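Local coordinates for uncharacterized protein AF_0941 (Archaeoglobus fulgidus, PDB 1YOZ) that is of unknown function, being an all-helical archaeal protein of the AF0941-like family, found here as a pair of chains, at residues L4-R12 with M38-L49; V23-Q32 with F85-K96. All blocks are in the same frame, centred on the assembly; numbering follows the deposited sequence.

Interaction 1: L4-R12 with M38-L49; sequences LYINSFLDR and MFRSDCEEILNL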
loop_
_atom_site.group_PDB
_atom_site.type_symbol
_atom_site.label_atom_id
_atom_site.label_comp_id
_atom_site.label_asym_id
_atom_site.label_seq_id
_atom_site.Cartn_x
_atom_site.Cartn_y
_atom_site.Cartn_z
ATOM N N LEU B 4 8.003 5.223 4.555
ATOM C CA LEU B 4 8.455 3.855 4.522
ATOM C C LEU B 4 7.317 2.872 4.402
ATOM O O LEU B 4 6.318 2.954 5.131
ATOM C CB LEU B 4 9.342 3.544 5.766
ATOM C CG LEU B 4 9.934 2.137 5.950
ATOM C CD1 LEU B 4 11.013 1.672 4.931
ATOM C CD2 LEU B 4 10.482 1.944 7.407
ATOM N N TYR B 5 7.468 1.934 3.485
ATOM C CA TYR B 5 6.497 0.826 3.371
ATOM C C TYR B 5 7.142 -0.291 2.618
ATOM O O TYR B 5 7.030 -0.385 1.378
ATOM C CB TYR B 5 5.178 1.263 2.690
ATOM C CG TYR B 5 4.143 0.147 2.495
ATOM C CD1 TYR B 5 3.548 -0.091 1.248
ATOM C CD2 TYR B 5 3.752 -0.659 3.555
ATOM C CE1 TYR B 5 2.560 -1.053 1.097
ATOM C CE2 TYR B 5 2.775 -1.644 3.405
ATOM C CZ TYR B 5 2.179 -1.835 2.195
ATOM O OH TYR B 5 1.269 -2.857 2.064
ATOM N N ILE B 6 7.849 -1.126 3.376
ATOM C CA ILE B 6 8.311 -2.402 2.912
ATOM C C ILE B 6 7.149 -3.433 2.864
ATOM O O ILE B 6 6.379 -3.555 3.808
ATOM C CB ILE B 6 9.493 -2.917 3.827
ATOM C CG1 ILE B 6 10.738 -2.021 3.655
ATOM C CG2 ILE B 6 9.804 -4.351 3.536
ATOM C CD1 ILE B 6 11.892 -2.251 4.697
ATOM N N ASN B 7 7.021 -4.145 1.732
ATOM C CA ASN B 7 6.100 -5.244 1.562
ATOM C C ASN B 7 6.558 -6.011 0.334
ATOM O O ASN B 7 6.289 -5.606 -0.811
ATOM C CB ASN B 7 4.641 -4.727 1.366
ATOM C CG ASN B 7 3.635 -5.834 1.305
ATOM O OD1 ASN B 7 3.973 -6.977 1.014
ATOM N ND2 ASN B 7 2.354 -5.490 1.490
ATOM N N SER B 8 7.298 -7.090 0.606
ATOM C CA SER B 8 7.934 -7.918 -0.400
ATOM C C SER B 8 6.910 -8.665 -1.220
ATOM O O SER B 8 7.084 -8.783 -2.425
ATOM C CB SER B 8 8.892 -8.898 0.285
ATOM O OG SER B 8 9.998 -8.145 0.817
ATOM N N PHE B 9 5.829 -9.115 -0.583
ATOM C CA PHE B 9 4.812 -9.854 -1.339
ATOM C C PHE B 9 4.163 -8.955 -2.378
ATOM O O PHE B 9 4.036 -9.328 -3.586
ATOM C CB PHE B 9 3.742 -10.479 -0.444
ATOM C CG PHE B 9 2.725 -11.272 -1.199
ATOM C CD1 PHE B 9 2.955 -12.618 -1.500
ATOM C CD2 PHE B 9 1.535 -10.679 -1.629
ATOM C CE1 PHE B 9 2.027 -13.356 -2.234
ATOM C CE2 PHE B 9 0.606 -11.400 -2.379
ATOM C CZ PHE B 9 0.841 -12.739 -2.671
ATOM N N LEU B 10 3.766 -7.775 -1.921
ATOM C CA LEU B 10 3.149 -6.777 -2.808
ATOM C C LEU B 10 4.046 -6.429 -3.988
ATOM O O LEU B 10 3.611 -6.443 -5.133
ATOM C CB LEU B 10 2.724 -5.530 -2.012
ATOM C CG LEU B 10 2.112 -4.395 -2.845
ATOM C CD1 LEU B 10 0.753 -4.737 -3.393
ATOM C CD2 LEU B 10 2.089 -3.184 -1.975
ATOM N N ASP B 11 5.331 -6.197 -3.741
ATOM C CA ASP B 11 6.222 -5.854 -4.841
ATOM C C ASP B 11 6.425 -7.023 -5.805
ATOM O O ASP B 11 6.428 -6.824 -7.019
ATOM C CB ASP B 11 7.592 -5.376 -4.341
ATOM C CG ASP B 11 7.553 -3.997 -3.689
ATOM O OD1 ASP B 11 6.810 -3.066 -4.112
ATOM O OD2 ASP B 11 8.297 -3.839 -2.732
ATOM N N ARG B 12 6.686 -8.222 -5.276
ATOM C CA ARG B 12 6.882 -9.386 -6.171
ATOM C C ARG B 12 5.636 -9.653 -6.995
ATOM O O ARG B 12 5.728 -9.934 -8.177
ATOM C CB ARG B 12 7.232 -10.661 -5.403
ATOM C CG ARG B 12 8.711 -10.776 -5.067
ATOM C CD ARG B 12 8.973 -11.694 -3.877
ATOM N NE ARG B 12 9.902 -11.011 -2.995
ATOM C CZ ARG B 12 11.219 -11.186 -2.951
ATOM N NH1 ARG B 12 11.825 -12.088 -3.731
ATOM N NH2 ARG B 12 11.928 -10.451 -2.092
ATOM N N MET B 38 8.105 -14.600 4.060
ATOM C CA MET B 38 8.323 -13.298 3.434
ATOM C C MET B 38 7.899 -12.160 4.352
ATOM O O MET B 38 8.643 -11.232 4.538
ATOM C CB MET B 38 7.484 -13.188 2.131
ATOM C CG MET B 38 8.210 -12.616 0.936
ATOM S SD MET B 38 7.200 -12.566 -0.533
ATOM C CE MET B 38 6.831 -14.234 -0.735
ATOM N N PHE B 39 6.680 -12.225 4.913
ATOM C CA PHE B 39 6.274 -11.216 5.899
ATOM C C PHE B 39 7.129 -11.254 7.158
ATOM O O PHE B 39 7.403 -10.202 7.726
ATOM C CB PHE B 39 4.770 -11.307 6.245
ATOM C CG PHE B 39 3.881 -10.844 5.124
ATOM C CD1 PHE B 39 3.584 -9.485 4.974
ATOM C CD2 PHE B 39 3.370 -11.745 4.224
ATOM C CE1 PHE B 39 2.759 -9.041 3.941
ATOM C CE2 PHE B 39 2.525 -11.314 3.170
ATOM C CZ PHE B 39 2.247 -9.968 3.029
ATOM N N ARG B 40 7.517 -12.451 7.628
ATOM C CA ARG B 40 8.482 -12.495 8.764
ATOM C C ARG B 40 9.778 -11.757 8.400
ATOM O O ARG B 40 10.288 -10.968 9.217
ATOM C CB ARG B 40 8.874 -13.927 9.196
ATOM C CG ARG B 40 7.821 -14.732 9.882
ATOM C CD ARG B 40 8.393 -16.125 10.286
ATOM N NE ARG B 40 7.279 -17.051 10.500
ATOM C CZ ARG B 40 6.936 -18.054 9.692
ATOM N NH1 ARG B 40 7.621 -18.310 8.584
ATOM N NH2 ARG B 40 5.909 -18.829 10.014
ATOM N N SER B 41 10.330 -12.025 7.200
ATOM C CA SER B 41 11.553 -11.338 6.817
ATOM C C SER B 41 11.384 -9.842 6.684
ATOM O O SER B 41 12.312 -9.098 6.985
ATOM C CB SER B 41 12.200 -11.877 5.531
ATOM O OG SER B 41 11.230 -12.185 4.559
ATOM N N ASP B 42 10.212 -9.406 6.189
ATOM C CA ASP B 42 9.885 -7.990 6.123
ATOM C C ASP B 42 9.875 -7.334 7.489
ATOM O O ASP B 42 10.444 -6.248 7.651
ATOM C CB ASP B 42 8.506 -7.780 5.470
ATOM C CG ASP B 42 8.553 -7.888 3.951
ATOM O OD1 ASP B 42 9.673 -8.047 3.355
ATOM O OD2 ASP B 42 7.458 -7.799 3.351
ATOM N N CYS B 43 9.210 -7.957 8.465
ATOM C CA CYS B 43 9.197 -7.381 9.836
ATOM C C CYS B 43 10.619 -7.154 10.329
ATOM O O CYS B 43 10.926 -6.119 10.932
ATOM C CB CYS B 43 8.498 -8.320 10.782
ATOM S SG CYS B 43 6.680 -8.290 10.509
ATOM N N GLU B 44 11.460 -8.158 10.095
ATOM C CA GLU B 44 12.876 -8.062 10.520
ATOM C C GLU B 44 13.583 -6.946 9.793
ATOM O O GLU B 44 14.284 -6.189 10.426
ATOM C CB GLU B 44 13.629 -9.374 10.337
ATOM C CG GLU B 44 15.164 -9.217 10.692
ATOM C CD GLU B 44 15.897 -10.519 10.564
ATOM O OE1 GLU B 44 15.905 -11.063 9.416
ATOM O OE2 GLU B 44 16.430 -10.991 11.605
ATOM N N GLU B 45 13.414 -6.814 8.469
ATOM C CA GLU B 45 14.053 -5.676 7.756
ATOM C C GLU B 45 13.601 -4.341 8.351
ATOM O O GLU B 45 14.421 -3.415 8.616
ATOM C CB GLU B 45 13.749 -5.698 6.231
ATOM C CG GLU B 45 14.449 -4.587 5.523
ATOM C CD GLU B 45 14.450 -4.680 3.978
ATOM O OE1 GLU B 45 13.815 -5.606 3.393
ATOM O OE2 GLU B 45 15.097 -3.792 3.363
ATOM N N ILE B 46 12.281 -4.238 8.574
ATOM C CA ILE B 46 11.678 -3.021 9.122
ATOM C C ILE B 46 12.240 -2.728 10.535
ATOM O O ILE B 46 12.696 -1.603 10.860
ATOM C CB ILE B 46 10.122 -3.176 9.200
ATOM C CG1 ILE B 46 9.531 -3.286 7.768
ATOM C CG2 ILE B 46 9.472 -2.026 9.979
ATOM C CD1 ILE B 46 8.179 -3.977 7.693
ATOM N N LEU B 47 12.200 -3.752 11.365
ATOM C CA LEU B 47 12.788 -3.615 12.698
ATOM C C LEU B 47 14.240 -3.141 12.617
ATOM O O LEU B 47 14.595 -2.219 13.332
ATOM C CB LEU B 47 12.607 -4.882 13.517
ATOM C CG LEU B 47 11.307 -4.943 14.328
ATOM C CD1 LEU B 47 11.183 -6.293 14.960
ATOM C CD2 LEU B 47 11.289 -3.880 15.411
ATOM N N ASN B 48 15.037 -3.690 11.693
ATOM C CA ASN B 48 16.450 -3.258 11.525
ATOM C C ASN B 48 16.717 -1.838 11.027
ATOM O O ASN B 48 17.723 -1.208 11.410
ATOM C CB ASN B 48 17.260 -4.288 10.725
ATOM C CG ASN B 48 17.462 -5.566 11.485
ATOM O OD1 ASN B 48 17.216 -5.623 12.699
ATOM N ND2 ASN B 48 17.886 -6.621 10.784
ATOM N N LEU B 49 15.820 -1.297 10.189
ATOM C CA LEU B 49 15.858 0.126 9.851
ATOM C C LEU B 49 15.690 1.015 11.084
ATOM O O LEU B 49 16.309 2.104 11.221
ATOM C CB LEU B 49 14.734 0.439 8.847
ATOM C CG LEU B 49 14.892 -0.176 7.471
ATOM C CD1 LEU B 49 13.724 0.358 6.550
ATOM C CD2 LEU B 49 16.173 0.249 6.878
HETATM O O HOH W 1 5.731 -9.721 2.192
#

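Interaction 2: V23-Q32 with F85-K96; sequences VEEADKLLDQ and FAESKGFKIEKK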
loop_
_atom_site.group_PDB
_atom_site.type_symbol
_atom_site.label_atom_id
_atom_site.label_comp_id
_atom_site.label_asym_id
_atom_site.label_seq_id
_atom_site.Cartn_x
_atom_site.Cartn_y
_atom_site.Cartn_z
ATOM N N VAL B 23 6.011 -15.394 -15.271
ATOM C CA VAL B 23 4.841 -15.970 -14.600
ATOM C C VAL B 23 5.221 -17.307 -13.919
ATOM O O VAL B 23 4.577 -17.715 -12.946
ATOM C CB VAL B 23 3.625 -16.117 -15.571
ATOM C CG1 VAL B 23 3.804 -17.298 -16.491
ATOM C CG2 VAL B 23 2.354 -16.273 -14.806
ATOM N N GLU B 24 6.287 -17.941 -14.411
ATOM C CA GLU B 24 6.927 -19.097 -13.771
ATOM C C GLU B 24 7.147 -18.856 -12.265
ATOM O O GLU B 24 7.243 -19.810 -11.479
ATOM C CB GLU B 24 8.299 -19.328 -14.417
ATOM C CG GLU B 24 8.607 -20.757 -14.942
ATOM C CD GLU B 24 9.934 -20.833 -15.777
ATOM O OE1 GLU B 24 9.886 -21.342 -16.929
ATOM O OE2 GLU B 24 11.019 -20.393 -15.284
ATOM N N GLU B 25 7.237 -17.585 -11.876
ATOM C CA GLU B 25 7.597 -17.210 -10.495
ATOM C C GLU B 25 6.398 -17.091 -9.548
ATOM O O GLU B 25 6.574 -17.023 -8.328
ATOM C CB GLU B 25 8.452 -15.934 -10.484
ATOM C CG GLU B 25 9.843 -16.201 -11.078
ATOM C CD GLU B 25 10.886 -15.111 -10.795
ATOM O OE1 GLU B 25 10.711 -14.270 -9.880
ATOM O OE2 GLU B 25 11.913 -15.120 -11.506
ATOM N N ALA B 26 5.197 -17.072 -10.123
ATOM C CA ALA B 26 3.975 -17.003 -9.358
ATOM C C ALA B 26 3.823 -18.219 -8.426
ATOM O O ALA B 26 3.486 -18.065 -7.238
ATOM C CB ALA B 26 2.745 -16.856 -10.283
ATOM N N ASP B 27 4.086 -19.405 -8.954
ATOM C CA ASP B 27 3.995 -20.637 -8.185
ATOM C C ASP B 27 4.809 -20.580 -6.862
ATOM O O ASP B 27 4.324 -20.961 -5.786
ATOM C CB ASP B 27 4.449 -21.802 -9.079
ATOM C CG ASP B 27 4.046 -23.147 -8.539
ATOM O OD1 ASP B 27 2.855 -23.344 -8.237
ATOM O OD2 ASP B 27 4.930 -24.025 -8.420
ATOM N N LYS B 28 6.022 -20.058 -6.916
ATOM C CA LYS B 28 6.809 -19.937 -5.690
ATOM C C LYS B 28 6.280 -18.837 -4.774
ATOM O O LYS B 28 6.238 -19.000 -3.533
ATOM C CB LYS B 28 8.290 -19.690 -5.984
ATOM C CG LYS B 28 9.065 -19.138 -4.771
ATOM C CD LYS B 28 10.561 -19.096 -5.028
ATOM C CE LYS B 28 11.318 -18.409 -3.902
ATOM N NZ LYS B 28 12.751 -18.150 -4.317
ATOM N N LEU B 29 5.886 -17.723 -5.380
ATOM C CA LEU B 29 5.350 -16.622 -4.603
ATOM C C LEU B 29 4.082 -17.029 -3.802
ATOM O O LEU B 29 3.899 -16.576 -2.677
ATOM C CB LEU B 29 5.118 -15.382 -5.481
ATOM C CG LEU B 29 4.617 -14.090 -4.818
ATOM C CD1 LEU B 29 5.558 -13.537 -3.761
ATOM C CD2 LEU B 29 4.347 -13.060 -5.890
ATOM N N LEU B 30 3.268 -17.926 -4.374
ATOM C CA LEU B 30 1.947 -18.260 -3.842
ATOM C C LEU B 30 1.898 -19.513 -2.989
ATOM O O LEU B 30 0.803 -20.015 -2.664
ATOM C CB LEU B 30 0.958 -18.384 -4.977
ATOM C CG LEU B 30 0.739 -17.113 -5.786
ATOM C CD1 LEU B 30 -0.145 -17.413 -7.014
ATOM C CD2 LEU B 30 0.183 -16.007 -4.966
ATOM N N ASP B 31 3.079 -20.019 -2.649
ATOM C CA ASP B 31 3.249 -21.017 -1.605
ATOM C C ASP B 31 3.062 -20.337 -0.252
ATOM O O ASP B 31 3.849 -19.485 0.106
ATOM C CB ASP B 31 4.631 -21.661 -1.694
ATOM C CG ASP B 31 4.831 -22.730 -0.640
ATOM O OD1 ASP B 31 4.633 -23.925 -0.917
ATOM O OD2 ASP B 31 5.155 -22.373 0.498
ATOM N N GLN B 32 1.988 -20.696 0.474
ATOM C CA GLN B 32 1.657 -20.012 1.736
ATOM C C GLN B 32 2.735 -20.075 2.801
ATOM O O GLN B 32 2.870 -19.142 3.601
ATOM C CB GLN B 32 0.291 -20.427 2.311
ATOM C CG GLN B 32 0.124 -21.913 2.661
ATOM C CD GLN B 32 -1.183 -22.180 3.422
ATOM O OE1 GLN B 32 -2.188 -21.428 3.308
ATOM N NE2 GLN B 32 -1.180 -23.257 4.204
ATOM N N PHE B 85 -4.218 -14.073 -12.821
ATOM C CA PHE B 85 -3.219 -13.607 -13.779
ATOM C C PHE B 85 -2.406 -14.739 -14.391
ATOM O O PHE B 85 -2.255 -14.809 -15.611
ATOM C CB PHE B 85 -2.291 -12.551 -13.142
ATOM C CG PHE B 85 -1.266 -12.031 -14.071
ATOM C CD1 PHE B 85 -1.524 -10.902 -14.835
ATOM C CD2 PHE B 85 -0.042 -12.675 -14.209
ATOM C CE1 PHE B 85 -0.581 -10.421 -15.722
ATOM C CE2 PHE B 85 0.909 -12.200 -15.106
ATOM C CZ PHE B 85 0.633 -11.069 -15.861
ATOM N N ALA B 86 -1.879 -15.627 -13.553
ATOM C CA ALA B 86 -1.087 -16.755 -14.036
ATOM C C ALA B 86 -1.902 -17.725 -14.891
ATOM O O ALA B 86 -1.368 -18.329 -15.812
ATOM C CB ALA B 86 -0.423 -17.486 -12.886
ATOM N N GLU B 87 -3.189 -17.867 -14.582
ATOM C CA GLU B 87 -4.068 -18.754 -15.349
ATOM C C GLU B 87 -4.298 -18.235 -16.767
ATOM O O GLU B 87 -3.981 -18.937 -17.724
ATOM C CB GLU B 87 -5.389 -18.989 -14.628
ATOM C CG GLU B 87 -6.110 -20.237 -15.098
ATOM C CD GLU B 87 -7.185 -19.931 -16.118
ATOM O OE1 GLU B 87 -8.182 -19.276 -15.741
ATOM O OE2 GLU B 87 -7.045 -20.358 -17.292
ATOM N N SER B 88 -4.832 -17.018 -16.905
ATOM C CA SER B 88 -5.034 -16.406 -18.225
ATOM C C SER B 88 -3.775 -16.635 -19.040
ATOM O O SER B 88 -3.806 -17.226 -20.135
ATOM C CB SER B 88 -5.330 -14.895 -18.120
ATOM O OG SER B 88 -4.143 -14.125 -17.898
ATOM N N LYS B 89 -2.654 -16.202 -18.473
ATOM C CA LYS B 89 -1.361 -16.330 -19.139
ATOM C C LYS B 89 -0.923 -17.764 -19.458
ATOM O O LYS B 89 0.026 -17.956 -20.216
ATOM C CB LYS B 89 -0.277 -15.517 -18.396
ATOM C CG LYS B 89 -0.684 -14.031 -18.242
ATOM C CD LYS B 89 0.343 -13.091 -18.824
ATOM C CE LYS B 89 -0.313 -11.835 -19.349
ATOM N NZ LYS B 89 -0.940 -12.000 -20.686
ATOM N N GLY B 90 -1.614 -18.764 -18.917
ATOM C CA GLY B 90 -1.344 -20.179 -19.290
ATOM C C GLY B 90 -0.549 -21.055 -18.332
ATOM O O GLY B 90 -0.105 -22.152 -18.707
ATOM N N PHE B 91 -0.362 -20.573 -17.101
ATOM C CA PHE B 91 0.406 -21.256 -16.046
ATOM C C PHE B 91 -0.510 -21.350 -14.827
ATOM O O PHE B 91 -0.226 -20.761 -13.774
ATOM C CB PHE B 91 1.641 -20.422 -15.668
ATOM C CG PHE B 91 2.674 -21.168 -14.829
ATOM C CD1 PHE B 91 3.957 -21.393 -15.329
ATOM C CD2 PHE B 91 2.377 -21.621 -13.535
ATOM C CE1 PHE B 91 4.920 -22.061 -14.563
ATOM C CE2 PHE B 91 3.320 -22.297 -12.767
ATOM C CZ PHE B 91 4.593 -22.515 -13.275
ATOM N N LYS B 92 -1.627 -22.061 -14.977
ATOM C CA LYS B 92 -2.589 -22.198 -13.885
ATOM C C LYS B 92 -1.923 -22.720 -12.607
ATOM O O LYS B 92 -1.106 -23.628 -12.643
ATOM C CB LYS B 92 -3.763 -23.078 -14.324
ATOM C CG LYS B 92 -4.888 -23.253 -13.307
ATOM C CD LYS B 92 -5.980 -24.120 -13.934
ATOM C CE LYS B 92 -7.221 -24.131 -13.055
ATOM N NZ LYS B 92 -7.016 -25.084 -11.934
ATOM N N ILE B 93 -2.285 -22.126 -11.476
ATOM C CA ILE B 93 -1.664 -22.453 -10.195
ATOM C C ILE B 93 -2.592 -23.307 -9.342
ATOM O O ILE B 93 -3.779 -23.016 -9.233
ATOM C CB ILE B 93 -1.301 -21.156 -9.393
ATOM C CG1 ILE B 93 -0.570 -20.146 -10.276
ATOM C CG2 ILE B 93 -0.527 -21.502 -8.093
ATOM C CD1 ILE B 93 0.849 -20.496 -10.596
ATOM N N GLU B 94 -2.046 -24.356 -8.739
ATOM C CA GLU B 94 -2.857 -25.302 -7.963
ATOM C C GLU B 94 -2.444 -25.130 -6.517
ATOM O O GLU B 94 -2.017 -26.090 -5.867
ATOM C CB GLU B 94 -2.653 -26.777 -8.406
ATOM C CG GLU B 94 -2.930 -27.051 -9.904
ATOM C CD GLU B 94 -4.372 -26.772 -10.288
ATOM O OE1 GLU B 94 -5.272 -27.025 -9.459
ATOM O OE2 GLU B 94 -4.615 -26.298 -11.416
ATOM N N LYS B 95 -2.539 -23.882 -6.048
ATOM C CA LYS B 95 -2.238 -23.503 -4.654
ATOM C C LYS B 95 -3.412 -22.661 -4.154
ATOM O O LYS B 95 -4.103 -22.000 -4.952
ATOM C CB LYS B 95 -0.981 -22.642 -4.580
ATOM C CG LYS B 95 0.314 -23.293 -5.063
ATOM C CD LYS B 95 1.398 -22.918 -4.115
ATOM C CE LYS B 95 2.786 -23.267 -4.582
ATOM N NZ LYS B 95 2.878 -24.474 -5.445
ATOM N N LYS B 96 -3.624 -22.686 -2.841
ATOM C CA LYS B 96 -4.596 -21.816 -2.156
ATOM C C LYS B 96 -4.037 -21.301 -0.812
ATOM O O LYS B 96 -3.019 -21.782 -0.315
ATOM C CB LYS B 96 -5.939 -22.529 -1.967
ATOM C CG LYS B 96 -5.789 -23.998 -1.645
ATOM C CD LYS B 96 -7.133 -24.721 -1.447
ATOM C CE LYS B 96 -7.773 -24.345 -0.067
ATOM N NZ LYS B 96 -6.827 -24.398 1.143
HETATM O O HOH W 2 -0.420 -21.941 -0.842
#

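Interaction 1: L4-R12 with M38-L49
The N-cap turn that opens helix 8-18 docks, through S8 and its neighbours, on D42 of helix 32-51. The carboxylate of D42 holds two donors of S8. S8 N gives a nearly straight bond (174°) to D42 OD2 at 2.8 Å, and S8 OG donates to the syn lone pair of D42 OD1 at 2.6 Å. With chi1 at -69°, S8 OG lies beside its own backbone N, and a short acid suits the pair of donors. A water extends the grip: it accepts from F9 N, donates to D42 OD2 and sits above the centre of the F39 ring. N7, the cap itself, receives L10 N on OD1 and gives ND2 to Y5 OH, within its amide plane.

Apolar groups fill in on both sides of this polar centre. F9 CB meets F39 CZ at 3.8 Å, while M38 brings SD against F9 CA and sets CE at the edge of the F9 ring. Toward the N terminus, I6 CD1 lies across E45 CG at 3.6 Å, the acid's end being held by H2 of the second subunit. L4 CD1 presses tightly on L49 CD1 (3.4 Å). Branched aliphatic chains suit this strip, where an extended chain follows a helix. The whole is an asparagine-capped helix start whose first-turn N-H groups are shared among the cap, a partner helix's aspartate and a water.

Interaction 2: V23-Q32 with F85-K96
Apolar packing joins V23-Q32 to F85-K96 at one end, where V23 CG2 rests on A86 CB at 3.6 Å and V23 CG1 on F91 CB. Small residues let the backbones come near: A26 CB meets both A86 CB and I93 CD1 at 4.1 Å. Branched I93 packs CD1 on A26 and CG2 on L30, both arms also touching D27. L30 also packs on F79 and L82 of helix 75-88.

Aromatic contacts come from F91, which follows G90 and whose N closes the Schellman motif at the end of helix 75-88 by bonding A86 O. Its CG stands anti to the backbone N (chi1 -167°), and the ring extends along V23-D27, with CE1 3.7 Å from E24 CA, CE2 near D27 CB and the carbonyl oxygen of V23 over one face.

Among the polar contacts, K95 runs its methylenes past the end of the short helix, CD lying 3.3 Å from L30 O, and bends at chi2 and chi4 to form a salt bridge from NZ to D27 OD1 at 3.0 Å. The ammonium meets that oxygen from above the carboxylate plane, 48° out of it. One water donates to L30 O and K96 O and accepts from Q32 N, joining the two backbones. Apolar packing thus predominates at the V23 end and continues to L30 and I93, while toward Q32 a salt bridge and a water add polar links, K95 offering methylenes for packing and an ammonium for the charge.

How the interactions relate
From the N terminus, the chain passes through L4-R12, V23-Q32, M38-L49 and F85-K96 in turn, so the two contacts cross instead of nesting. Interaction 1 closes a loop over 25 intervening residues, bringing helix 32-51 back to the start of helix 8-18, and V23-Q32 lies within that loop. Interaction 2 closes a longer one of 52 residues, returning the stretch after helix 75-88 to helix 26-29. Their centres are about 22 Å apart, yet L29 bridges them: its CD1 lies 3.4 Å from M38 CE and also touches F9 and R12. Short helix 26-29 therefore ties helices 8-18, 32-51 and 75-88 together.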